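Local coordinates for protein kinase (Staphylococcus aureus subsp. aureus Mu50, PDB 3PY9) that is a membrane Ser/Thr kinase, PrkC, whose extracellular region of PASTA domains probably binds muropeptides and so senses the cell wall, at residues K152-A157 with V168-E173; V237-K242 with T248-F253; V223-T226 with S232-V235. All coordinates share one frame; numbering follows the deposited sequence.

Contact 1 of 3, residues K152-A157 with V168-E173; sequences KSFSKA and VESKEE
The ring of Phe154, in the first turn of helix 154-162, reaches across to strand 167-173 and meets two side chains there, Val168 and Ser170. Its far end does the touching: CZ lies 3.6 Å from CB of Ser170 and 3.7 Å from CG1 of Val168, while CE1 is equally near that methyl. Both neighbours come to the ring obliquely. With CG anti to the backbone N (chi1 175°), the phenyl group is carried away from the helix toward the strand, bridging a gap of 9.0 Å between the CA atoms of Phe154 and Ser170. A long, flat, rigid residue suits such a span.

Val168 offers one methyl branch, CG1, and the two side chains slide past each other in opposite directions. Ser170 shares the strand face with Val168, two residues on; it is small enough to let the ring settle against its CB, and its OG sits 3.7 Å from Phe154 CZ. No hydrogen bond joins the segments, so the contact is one of packing, at the surface of the domain.

This is the helix-on-sheet layer of a PASTA domain, a single helix laid on a three-stranded sheet. Phe154 also packs edge-to-face on Phe201 of the central strand 198-204, and Val168 is covered further by Lys158, Leu161 and Glu162 of the helix.

The helix begins at Phe154, and Ser153 is its N-cap, where a short hydroxyl-bearing side chain can accept from an N-H of the first turn: Ser153 OG takes a weak bond from Lys156 N (3.3 Å).

Contact 2 of 3, residues V237-K242 with T248-F253; sequences VYIKDK and TEKGSF
Val237 and Gly251 face each other as an antiparallel hydrogen-bonded pair, and two backbone bonds join them. Val237 N gives a bond of 3.0 Å to Gly251 O. In return Gly251 N bonds to Val237 O at 3.1 Å. The same oxygen takes a weak second bond from Lys250 N.

Beside this pair, Glu249 lays its CB over one face of the Tyr238 ring, a CH-pi contact 4.1 Å from the centroid. The two side chains run the same way, and the carboxylate plane is turned 73° from the ring. A broad aromatic face suits the aliphatic base of a glutamate, whose OE1 continues along the ring to 3.5 Å from Tyr238 CE1. Ile239 meets Lys250, its CD1 methyl 3.6 Å from Lys250 CB, apolar carbon against the base of a long chain; CG1 of Ile239, anti to the carbonyl carbon (chi1 -85°), places that methyl. Val237 CG2 lies 4.0 Å from CE1 of Phe253, whose ring it approaches obliquely.

A water also spans the segments, accepting from Ile239 N at 2.7 Å and lying close to Thr248 O.

Further out, Val237 and Ile239, both buried, pack on Ile263, their branched apolar side chains filling the face turned to strand 259-265, and Phe253 rests on Ile261 there. On the strand's other edge Tyr238 and Lys240 make backbone bonds to strand 272-279. Two successive residues, Lys250 and Gly251, set opposite the single Val237 form a classic beta bulge in the C-terminal, PASTA-like beta domain.

Contact 3 of 3, residues V223-T226 with S232-V235; sequences VPYT and SQKV
Thr226 N gives a 2.7 Å hydrogen bond to OE1 of Gln233, nearly straight at 170°, although the donor stands above the plane of the amide carbonyl. The bond ties the loop after strand 217-223 to strand 233-241 of the C-terminal beta domain, which belongs to the E-set clan of immunoglobulin-like folds. The other half of that amide works too: Gln233 NE2 donates to Thr226 OG1 at 3.0 Å, with the hydroxyl oxygen almost in the amide plane. Two bonds from one flat group fix its rotation, and a glutamine, carrying both an acceptor and a donor, suits a place facing a backbone N-H and a threonine hydroxyl.

Gln233 reaches the loop because its chain runs extended beyond CG (chi2 178°). On the way it crosses Tyr225 obliquely, OE1 lying 3.4 Å from CD1, the ring and amide planes 76° apart.

Ser232 CA lies at the edge of the Tyr225 ring, near its plane. The Tyr225 hydroxyl is held by the carbonyl oxygen of Lys231, and the Tyr225 backbone N by Asp258, so the ring end is tied within its own loop and the backbone to Asp258. Deeper in, Val223 and Val235 point toward each other and also touch Val277 of strand 272-279; such compact branched residues fit a core between strands, where Val223 CG1 lies 4.3 Å from Val235 CG2.

Along the chain contact 1 comes first, in the third PASTA domain; contact 3 follows and contact 2 comes last, both within the C-terminal PASTA-like domain. Contacts 2 and 3 share strand 233-241 and have centres about 16 Å apart. They touch where Phe253 O meets Val235 N at 2.8 Å, a probable hydrogen bond in the sheet formed with strand 251-255. Contact 1 stands apart: its centre is about 25 Å from that of contact 2 and about 40 Å from that of contact 3, consistent with an elongated extracellular region built of successive domains. The nearest atoms of contacts 1 and 2 are about 8 Å apart, a close approach of two successive domains without touching.

Contact 1 of 3, residues K152-A157 with V168-E173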
ATOM      1  N   LYS A 152      -5.959 -26.034 -20.508  1.00 43.48           N
ATOM      2  CA  LYS A 152      -7.017 -25.347 -21.252  1.00 43.92           C
ATOM      3  C   LYS A 152      -6.391 -24.244 -22.106  1.00 43.83           C
ATOM      4  O   LYS A 152      -5.167 -24.102 -22.134  1.00 44.09           O
ATOM      5  CB  LYS A 152      -8.117 -24.822 -20.312  1.00 44.14           C
ATOM      6  CG  LYS A 152      -8.855 -25.920 -19.539  1.00 44.94           C
ATOM      7  CD  LYS A 152     -10.203 -26.290 -20.171  1.00 47.03           C
ATOM      8  CE  LYS A 152     -10.487 -27.780 -19.963  1.00 49.09           C
ATOM      9  NZ  LYS A 152     -11.865 -28.232 -20.316  1.00 50.09           N
ATOM     10  N   SER A 153      -7.212 -23.477 -22.813  1.00 43.87           N
ATOM     11  CA  SER A 153      -6.690 -22.422 -23.684  1.00 44.01           C
ATOM     12  C   SER A 153      -6.121 -21.255 -22.883  1.00 43.77           C
ATOM     13  O   SER A 153      -6.791 -20.715 -21.985  1.00 44.14           O
ATOM     14  CB  SER A 153      -7.775 -21.912 -24.629  1.00 44.08           C
ATOM     15  OG  SER A 153      -7.485 -20.585 -25.034  1.00 46.04           O
ATOM     16  N   PHE A 154      -4.898 -20.858 -23.209  1.00 42.69           N
ATOM     17  CA  PHE A 154      -4.302 -19.716 -22.547  1.00 42.56           C
ATOM     18  C   PHE A 154      -5.082 -18.412 -22.799  1.00 43.18           C
ATOM     19  O   PHE A 154      -5.207 -17.578 -21.889  1.00 43.55           O
ATOM     20  CB  PHE A 154      -2.836 -19.555 -22.917  1.00 41.31           C
ATOM     21  CG  PHE A 154      -2.207 -18.306 -22.354  1.00 41.33           C
ATOM     22  CD1 PHE A 154      -2.077 -18.129 -20.976  1.00 38.69           C
ATOM     23  CD2 PHE A 154      -1.746 -17.302 -23.201  1.00 39.89           C
ATOM     24  CE1 PHE A 154      -1.492 -16.982 -20.453  1.00 38.23           C
ATOM     25  CE2 PHE A 154      -1.163 -16.141 -22.677  1.00 40.68           C
ATOM     26  CZ  PHE A 154      -1.038 -15.980 -21.300  1.00 38.67           C
ATOM     27  N   SER A 155      -5.607 -18.248 -24.015  1.00 43.31           N
ATOM     28  CA  SER A 155      -6.362 -17.040 -24.394  1.00 43.73           C
ATOM     29  C   SER A 155      -7.534 -16.801 -23.472  1.00 43.67           C
ATOM     30  O   SER A 155      -7.739 -15.684 -22.986  1.00 43.98           O
ATOM     31  CB  SER A 155      -6.871 -17.140 -25.833  1.00 43.50           C
ATOM     32  OG  SER A 155      -5.832 -16.826 -26.726  1.00 43.76           O
ATOM     33  N   LYS A 156      -8.299 -17.866 -23.264  1.00 43.58           N
ATOM     34  CA  LYS A 156      -9.414 -17.885 -22.330  1.00 43.73           C
ATOM     35  C   LYS A 156      -8.919 -17.687 -20.896  1.00 42.83           C
ATOM     36  O   LYS A 156      -9.572 -16.996 -20.110  1.00 42.27           O
ATOM     37  CB  LYS A 156     -10.189 -19.214 -22.450  1.00 43.95           C
ATOM     38  CG  LYS A 156     -10.499 -19.618 -23.906  1.00 44.32           C
ATOM     39  CD  LYS A 156     -11.707 -20.540 -24.039  1.00 45.59           C
ATOM     40  CE  LYS A 156     -11.454 -21.941 -23.451  1.00 49.76           C
ATOM     41  NZ  LYS A 156     -12.432 -22.969 -23.968  1.00 52.01           N
ATOM     42  N   ALA A 157      -7.767 -18.280 -20.564  1.00 41.96           N
ATOM     43  CA  ALA A 157      -7.177 -18.103 -19.229  1.00 41.51           C
ATOM     44  C   ALA A 157      -6.826 -16.641 -18.991  1.00 41.39           C
ATOM     45  O   ALA A 157      -7.289 -16.040 -18.017  1.00 41.48           O
ATOM     46  CB  ALA A 157      -5.953 -18.994 -19.026  1.00 40.79           C
ATOM     47  N   VAL A 168      -1.242 -11.250 -15.570  1.00 40.42           N
ATOM     48  CA  VAL A 168      -0.971 -12.553 -16.197  1.00 40.82           C
ATOM     49  C   VAL A 168       0.367 -12.512 -16.916  1.00 41.33           C
ATOM     50  O   VAL A 168       0.588 -11.638 -17.752  1.00 41.48           O
ATOM     51  CB  VAL A 168      -2.062 -12.923 -17.226  1.00 40.66           C
ATOM     52  CG1 VAL A 168      -1.567 -14.016 -18.174  1.00 40.55           C
ATOM     53  CG2 VAL A 168      -3.368 -13.343 -16.541  1.00 40.44           C
ATOM     54  N   GLU A 169       1.252 -13.453 -16.593  1.00 41.66           N
ATOM     55  CA  GLU A 169       2.515 -13.601 -17.313  1.00 42.28           C
ATOM     56  C   GLU A 169       2.622 -14.971 -17.958  1.00 42.43           C
ATOM     57  O   GLU A 169       2.028 -15.940 -17.489  1.00 42.69           O
ATOM     58  CB  GLU A 169       3.702 -13.394 -16.384  1.00 42.39           C
ATOM     59  CG  GLU A 169       3.856 -11.979 -15.877  1.00 44.38           C
ATOM     60  CD  GLU A 169       5.059 -11.826 -14.959  1.00 46.70           C
ATOM     61  OE1 GLU A 169       5.648 -12.881 -14.571  1.00 47.55           O
ATOM     62  OE2 GLU A 169       5.400 -10.659 -14.625  1.00 45.31           O
ATOM     63  N   SER A 170       3.389 -15.048 -19.039  1.00 42.78           N
ATOM     64  CA  SER A 170       3.589 -16.310 -19.731  1.00 43.75           C
ATOM     65  C   SER A 170       4.940 -16.374 -20.430  1.00 44.25           C
ATOM     66  O   SER A 170       5.420 -15.371 -20.960  1.00 44.35           O
ATOM     67  CB  SER A 170       2.468 -16.561 -20.739  1.00 43.13           C
ATOM     68  OG  SER A 170       2.630 -15.705 -21.857  1.00 44.87           O
ATOM     69  N   LYS A 171       5.555 -17.553 -20.376  1.00 45.00           N
ATOM     70  CA  LYS A 171       6.631 -17.932 -21.283  1.00 46.06           C
ATOM     71  C   LYS A 171       6.037 -19.031 -22.158  1.00 46.22           C
ATOM     72  O   LYS A 171       4.959 -19.552 -21.862  1.00 45.81           O
ATOM     73  CB  LYS A 171       7.852 -18.511 -20.542  1.00 45.89           C
ATOM     74  CG  LYS A 171       8.446 -17.677 -19.417  1.00 46.59           C
ATOM     75  CD  LYS A 171       9.542 -18.470 -18.690  1.00 46.89           C
ATOM     76  CE  LYS A 171       9.696 -18.077 -17.196  1.00 49.38           C
ATOM     77  NZ  LYS A 171      10.412 -16.771 -16.902  1.00 49.94           N
ATOM     78  N   GLU A 172       6.749 -19.386 -23.222  1.00 47.02           N
ATOM     79  CA  GLU A 172       6.313 -20.458 -24.123  1.00 48.20           C
ATOM     80  C   GLU A 172       7.318 -21.598 -24.155  1.00 47.73           C
ATOM     81  O   GLU A 172       8.515 -21.375 -24.015  1.00 47.65           O
ATOM     82  CB  GLU A 172       6.061 -19.913 -25.532  1.00 48.15           C
ATOM     83  CG  GLU A 172       4.882 -18.927 -25.602  1.00 48.94           C
ATOM     84  CD  GLU A 172       4.431 -18.635 -27.027  1.00 49.98           C
ATOM     85  OE1 GLU A 172       5.297 -18.385 -27.907  1.00 51.14           O
ATOM     86  OE2 GLU A 172       3.196 -18.645 -27.262  1.00 53.67           O
ATOM     87  N   GLU A 173       6.815 -22.818 -24.309  1.00 48.13           N
ATOM     88  CA  GLU A 173       7.664 -24.003 -24.462  1.00 48.58           C
ATOM     89  C   GLU A 173       7.071 -25.011 -25.439  1.00 48.96           C
ATOM     90  O   GLU A 173       5.850 -25.067 -25.639  1.00 49.18           O
ATOM     91  CB  GLU A 173       7.913 -24.682 -23.119  1.00 48.66           C
ATOM     92  CG  GLU A 173       8.969 -24.013 -22.258  1.00 49.47           C
ATOM     93  CD  GLU A 173       9.018 -24.572 -20.853  1.00 52.02           C
ATOM     94  OE1 GLU A 173       8.288 -25.548 -20.559  1.00 52.88           O
ATOM     95  OE2 GLU A 173       9.787 -24.029 -20.028  1.00 53.64           O
TER

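Contact 2 of 3, residues V237-K242 with T248-F253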
ATOM      1  N   VAL A 237      27.689 -16.525 -22.809  1.00 39.94           N
ATOM      2  CA  VAL A 237      27.247 -16.311 -24.168  1.00 41.02           C
ATOM      3  C   VAL A 237      25.717 -16.222 -24.152  1.00 42.43           C
ATOM      4  O   VAL A 237      25.022 -17.126 -23.657  1.00 42.40           O
ATOM      5  CB  VAL A 237      27.717 -17.460 -25.089  1.00 41.18           C
ATOM      6  CG1 VAL A 237      27.478 -17.122 -26.560  1.00 40.82           C
ATOM      7  CG2 VAL A 237      29.202 -17.777 -24.850  1.00 40.42           C
ATOM      8  N   TYR A 238      25.200 -15.114 -24.667  1.00 43.43           N
ATOM      9  CA  TYR A 238      23.754 -14.890 -24.742  1.00 44.75           C
ATOM     10  C   TYR A 238      23.387 -14.849 -26.206  1.00 45.71           C
ATOM     11  O   TYR A 238      24.047 -14.174 -26.991  1.00 45.79           O
ATOM     12  CB  TYR A 238      23.339 -13.581 -24.057  1.00 44.12           C
ATOM     13  CG  TYR A 238      23.842 -13.418 -22.643  1.00 44.28           C
ATOM     14  CD1 TYR A 238      23.018 -13.674 -21.547  1.00 44.15           C
ATOM     15  CD2 TYR A 238      25.158 -13.003 -22.394  1.00 44.72           C
ATOM     16  CE1 TYR A 238      23.495 -13.515 -20.232  1.00 44.54           C
ATOM     17  CE2 TYR A 238      25.642 -12.849 -21.100  1.00 43.03           C
ATOM     18  CZ  TYR A 238      24.810 -13.102 -20.019  1.00 44.56           C
ATOM     19  OH  TYR A 238      25.310 -12.931 -18.736  1.00 43.81           O
ATOM     20  N   ILE A 239      22.345 -15.593 -26.562  1.00 47.31           N
ATOM     21  CA  ILE A 239      21.911 -15.737 -27.955  1.00 48.71           C
ATOM     22  C   ILE A 239      20.479 -15.237 -28.120  1.00 49.51           C
ATOM     23  O   ILE A 239      19.636 -15.489 -27.264  1.00 50.24           O
ATOM     24  CB  ILE A 239      22.056 -17.225 -28.438  1.00 48.51           C
ATOM     25  CG1 ILE A 239      23.466 -17.491 -28.937  1.00 48.59           C
ATOM     26  CG2 ILE A 239      21.127 -17.561 -29.571  1.00 48.52           C
ATOM     27  CD1 ILE A 239      24.425 -17.892 -27.854  1.00 50.20           C
ATOM     28  N   LYS A 240      20.226 -14.503 -29.203  1.00 50.71           N
ATOM     29  CA  LYS A 240      18.858 -14.217 -29.670  1.00 51.75           C
ATOM     30  C   LYS A 240      18.697 -14.858 -31.041  1.00 52.35           C
ATOM     31  O   LYS A 240      19.351 -14.431 -31.983  1.00 52.58           O
ATOM     32  CB  LYS A 240      18.599 -12.713 -29.776  1.00 51.41           C
ATOM     33  CG  LYS A 240      18.608 -11.977 -28.450  1.00 52.17           C
ATOM     34  CD  LYS A 240      18.204 -10.505 -28.597  1.00 52.22           C
ATOM     35  CE  LYS A 240      18.285  -9.795 -27.246  1.00 53.08           C
ATOM     36  NZ  LYS A 240      18.372  -8.309 -27.356  1.00 54.25           N
ATOM     37  N   ASP A 241      17.864 -15.896 -31.145  1.00 53.24           N
ATOM     38  CA  ASP A 241      17.605 -16.587 -32.428  1.00 54.18           C
ATOM     39  C   ASP A 241      16.184 -17.169 -32.470  1.00 55.20           C
ATOM     40  O   ASP A 241      15.297 -16.668 -31.771  1.00 55.16           O
ATOM     41  CB  ASP A 241      18.663 -17.674 -32.701  1.00 54.08           C
ATOM     42  CG  ASP A 241      18.618 -18.820 -31.690  1.00 52.77           C
ATOM     43  OD1 ASP A 241      18.075 -18.620 -30.586  1.00 50.79           O
ATOM     44  OD2 ASP A 241      19.136 -19.915 -32.007  1.00 52.15           O
ATOM     45  N   LYS A 242      15.966 -18.222 -33.264  1.00 56.52           N
ATOM     46  CA  LYS A 242      14.608 -18.791 -33.424  1.00 57.77           C
ATOM     47  C   LYS A 242      13.900 -19.100 -32.092  1.00 58.17           C
ATOM     48  O   LYS A 242      12.739 -18.736 -31.904  1.00 57.96           O
ATOM     49  CB  LYS A 242      14.601 -20.014 -34.363  1.00 58.07           C
ATOM     50  CG  LYS A 242      14.768 -21.406 -33.706  1.00 59.59           C
ATOM     51  CD  LYS A 242      16.227 -21.725 -33.322  1.00 60.92           C
ATOM     52  CE  LYS A 242      16.368 -22.996 -32.473  1.00 59.81           C
ATOM     53  NZ  LYS A 242      15.944 -24.227 -33.193  1.00 60.21           N
ATOM     54  N   THR A 248      18.581 -15.325 -20.763  1.00 59.06           N
ATOM     55  CA  THR A 248      19.637 -15.868 -19.920  1.00 58.50           C
ATOM     56  C   THR A 248      20.703 -16.471 -20.832  1.00 57.96           C
ATOM     57  O   THR A 248      20.487 -16.581 -22.054  1.00 57.76           O
ATOM     58  CB  THR A 248      19.090 -16.924 -18.930  1.00 58.86           C
ATOM     59  OG1 THR A 248      18.323 -17.901 -19.646  1.00 59.09           O
ATOM     60  CG2 THR A 248      18.205 -16.261 -17.865  1.00 58.60           C
ATOM     61  N   GLU A 249      21.851 -16.837 -20.262  1.00 56.78           N
ATOM     62  CA  GLU A 249      22.963 -17.310 -21.086  1.00 55.90           C
ATOM     63  C   GLU A 249      22.721 -18.669 -21.735  1.00 55.16           C
ATOM     64  O   GLU A 249      22.220 -19.594 -21.097  1.00 55.23           O
ATOM     65  CB  GLU A 249      24.317 -17.251 -20.345  1.00 56.17           C
ATOM     66  CG  GLU A 249      24.426 -18.052 -19.049  1.00 55.96           C
ATOM     67  CD  GLU A 249      24.097 -17.227 -17.823  1.00 55.31           C
ATOM     68  OE1 GLU A 249      23.378 -16.210 -17.966  1.00 55.88           O
ATOM     69  OE2 GLU A 249      24.556 -17.591 -16.717  1.00 55.12           O
ATOM     70  N   LYS A 250      23.061 -18.761 -23.017  1.00 54.01           N
ATOM     71  CA  LYS A 250      23.060 -20.018 -23.742  1.00 53.05           C
ATOM     72  C   LYS A 250      24.357 -20.803 -23.489  1.00 52.30           C
ATOM     73  O   LYS A 250      24.433 -22.002 -23.780  1.00 52.60           O
ATOM     74  CB  LYS A 250      22.904 -19.743 -25.234  1.00 53.18           C
ATOM     75  CG  LYS A 250      22.608 -20.964 -26.089  1.00 54.27           C
ATOM     76  CD  LYS A 250      21.112 -21.239 -26.164  1.00 56.63           C
ATOM     77  CE  LYS A 250      20.774 -22.352 -27.175  1.00 57.53           C
ATOM     78  NZ  LYS A 250      20.805 -21.887 -28.592  1.00 56.21           N
ATOM     79  N   GLY A 251      25.364 -20.125 -22.938  1.00 51.16           N
ATOM     80  CA  GLY A 251      26.691 -20.713 -22.680  1.00 49.08           C
ATOM     81  C   GLY A 251      27.306 -20.154 -21.413  1.00 47.37           C
ATOM     82  O   GLY A 251      27.152 -18.970 -21.120  1.00 47.30           O
ATOM     83  N   SER A 252      27.993 -21.013 -20.657  1.00 46.01           N
ATOM     84  CA  SER A 252      28.603 -20.648 -19.368  1.00 44.14           C
ATOM     85  C   SER A 252      29.794 -21.558 -19.069  1.00 43.16           C
ATOM     86  O   SER A 252      29.626 -22.762 -18.849  1.00 43.41           O
ATOM     87  CB  SER A 252      27.574 -20.736 -18.236  1.00 44.25           C
ATOM     88  OG  SER A 252      28.093 -20.235 -17.004  1.00 44.02           O
ATOM     89  N   PHE A 253      30.997 -20.984 -19.065  1.00 41.38           N
ATOM     90  CA  PHE A 253      32.225 -21.755 -18.892  1.00 39.12           C
ATOM     91  C   PHE A 253      33.384 -20.865 -18.479  1.00 37.88           C
ATOM     92  O   PHE A 253      33.388 -19.664 -18.762  1.00 37.22           O
ATOM     93  CB  PHE A 253      32.571 -22.528 -20.170  1.00 39.56           C
ATOM     94  CG  PHE A 253      32.680 -21.674 -21.403  1.00 40.24           C
ATOM     95  CD1 PHE A 253      31.537 -21.305 -22.122  1.00 41.81           C
ATOM     96  CD2 PHE A 253      33.922 -21.256 -21.864  1.00 40.41           C
ATOM     97  CE1 PHE A 253      31.627 -20.519 -23.269  1.00 40.49           C
ATOM     98  CE2 PHE A 253      34.019 -20.464 -23.012  1.00 42.49           C
ATOM     99  CZ  PHE A 253      32.860 -20.097 -23.708  1.00 40.95           C
TER
HETATM  100  O   HOH W   1      20.766 -16.567 -24.552  1.00 44.33           O

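Contact 3 of 3, residues V223-T226 with S232-V235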
ATOM      1  N   VAL A 223      37.735 -15.699 -28.121  1.00 35.06           N
ATOM      2  CA  VAL A 223      37.621 -14.967 -26.849  1.00 32.97           C
ATOM      3  C   VAL A 223      38.993 -14.900 -26.206  1.00 32.00           C
ATOM      4  O   VAL A 223      39.557 -15.935 -25.913  1.00 32.24           O
ATOM      5  CB  VAL A 223      36.668 -15.688 -25.872  1.00 32.76           C
ATOM      6  CG1 VAL A 223      36.585 -14.939 -24.528  1.00 30.59           C
ATOM      7  CG2 VAL A 223      35.297 -15.872 -26.507  1.00 32.58           C
ATOM      8  N   PRO A 224      39.536 -13.685 -25.983  1.00 31.12           N
ATOM      9  CA  PRO A 224      40.804 -13.524 -25.287  1.00 30.17           C
ATOM     10  C   PRO A 224      40.655 -13.631 -23.759  1.00 30.19           C
ATOM     11  O   PRO A 224      39.628 -13.228 -23.182  1.00 29.24           O
ATOM     12  CB  PRO A 224      41.213 -12.109 -25.674  1.00 30.51           C
ATOM     13  CG  PRO A 224      39.938 -11.392 -25.787  1.00 30.14           C
ATOM     14  CD  PRO A 224      38.989 -12.379 -26.399  1.00 31.26           C
ATOM     15  N   TYR A 225      41.682 -14.179 -23.118  1.00 29.61           N
ATOM     16  CA  TYR A 225      41.723 -14.254 -21.675  1.00 29.69           C
ATOM     17  C   TYR A 225      42.441 -13.017 -21.167  1.00 30.01           C
ATOM     18  O   TYR A 225      43.516 -12.679 -21.652  1.00 29.63           O
ATOM     19  CB  TYR A 225      42.446 -15.528 -21.257  1.00 29.85           C
ATOM     20  CG  TYR A 225      42.875 -15.541 -19.818  1.00 29.98           C
ATOM     21  CD1 TYR A 225      41.976 -15.881 -18.827  1.00 27.80           C
ATOM     22  CD2 TYR A 225      44.181 -15.189 -19.447  1.00 30.96           C
ATOM     23  CE1 TYR A 225      42.345 -15.896 -17.515  1.00 29.34           C
ATOM     24  CE2 TYR A 225      44.556 -15.182 -18.111  1.00 30.89           C
ATOM     25  CZ  TYR A 225      43.622 -15.555 -17.156  1.00 29.46           C
ATOM     26  OH  TYR A 225      43.922 -15.558 -15.828  1.00 30.44           O
ATOM     27  N   THR A 226      41.848 -12.322 -20.198  1.00 30.42           N
ATOM     28  CA  THR A 226      42.448 -11.094 -19.716  1.00 30.95           C
ATOM     29  C   THR A 226      42.548 -11.082 -18.174  1.00 31.96           C
ATOM     30  O   THR A 226      42.722 -10.039 -17.558  1.00 31.59           O
ATOM     31  CB  THR A 226      41.684  -9.843 -20.267  1.00 31.45           C
ATOM     32  OG1 THR A 226      40.286  -9.965 -19.979  1.00 31.06           O
ATOM     33  CG2 THR A 226      41.852  -9.705 -21.798  1.00 30.52           C
ATOM     34  N   SER A 232      40.943 -18.053 -13.538  1.00 31.97           N
ATOM     35  CA  SER A 232      40.006 -18.147 -14.641  1.00 30.86           C
ATOM     36  C   SER A 232      39.061 -16.955 -14.667  1.00 30.67           C
ATOM     37  O   SER A 232      38.857 -16.263 -13.660  1.00 29.99           O
ATOM     38  CB  SER A 232      39.218 -19.451 -14.555  1.00 30.24           C
ATOM     39  OG  SER A 232      38.447 -19.526 -13.370  1.00 29.56           O
ATOM     40  N   GLN A 233      38.523 -16.711 -15.852  1.00 31.16           N
ATOM     41  CA  GLN A 233      37.455 -15.755 -16.069  1.00 31.17           C
ATOM     42  C   GLN A 233      36.256 -16.530 -16.562  1.00 32.07           C
ATOM     43  O   GLN A 233      36.392 -17.533 -17.282  1.00 32.05           O
ATOM     44  CB  GLN A 233      37.848 -14.756 -17.139  1.00 31.01           C
ATOM     45  CG  GLN A 233      39.012 -13.880 -16.797  1.00 30.46           C
ATOM     46  CD  GLN A 233      39.374 -12.956 -17.930  1.00 28.72           C
ATOM     47  OE1 GLN A 233      39.709 -13.398 -19.014  1.00 28.47           O
ATOM     48  NE2 GLN A 233      39.301 -11.660 -17.683  1.00 32.34           N
ATOM     49  N   LYS A 234      35.082 -16.047 -16.204  1.00 32.33           N
ATOM     50  CA  LYS A 234      33.853 -16.687 -16.602  1.00 34.27           C
ATOM     51  C   LYS A 234      33.288 -16.066 -17.881  1.00 33.78           C
ATOM     52  O   LYS A 234      33.135 -14.850 -17.997  1.00 33.28           O
ATOM     53  CB  LYS A 234      32.830 -16.575 -15.484  1.00 34.07           C
ATOM     54  CG  LYS A 234      31.737 -17.643 -15.540  1.00 36.34           C
ATOM     55  CD  LYS A 234      30.555 -17.309 -14.602  1.00 36.56           C
ATOM     56  CE  LYS A 234      30.943 -16.363 -13.461  1.00 38.58           C
ATOM     57  NZ  LYS A 234      32.092 -16.874 -12.657  1.00 42.87           N
ATOM     58  N   VAL A 235      32.973 -16.926 -18.836  1.00 33.76           N
ATOM     59  CA  VAL A 235      32.413 -16.484 -20.094  1.00 34.80           C
ATOM     60  C   VAL A 235      30.934 -16.822 -20.081  1.00 35.57           C
ATOM     61  O   VAL A 235      30.548 -17.913 -19.667  1.00 34.97           O
ATOM     62  CB  VAL A 235      33.124 -17.139 -21.297  1.00 34.50           C
ATOM     63  CG1 VAL A 235      32.579 -16.617 -22.616  1.00 34.80           C
ATOM     64  CG2 VAL A 235      34.610 -16.895 -21.199  1.00 33.54           C
TER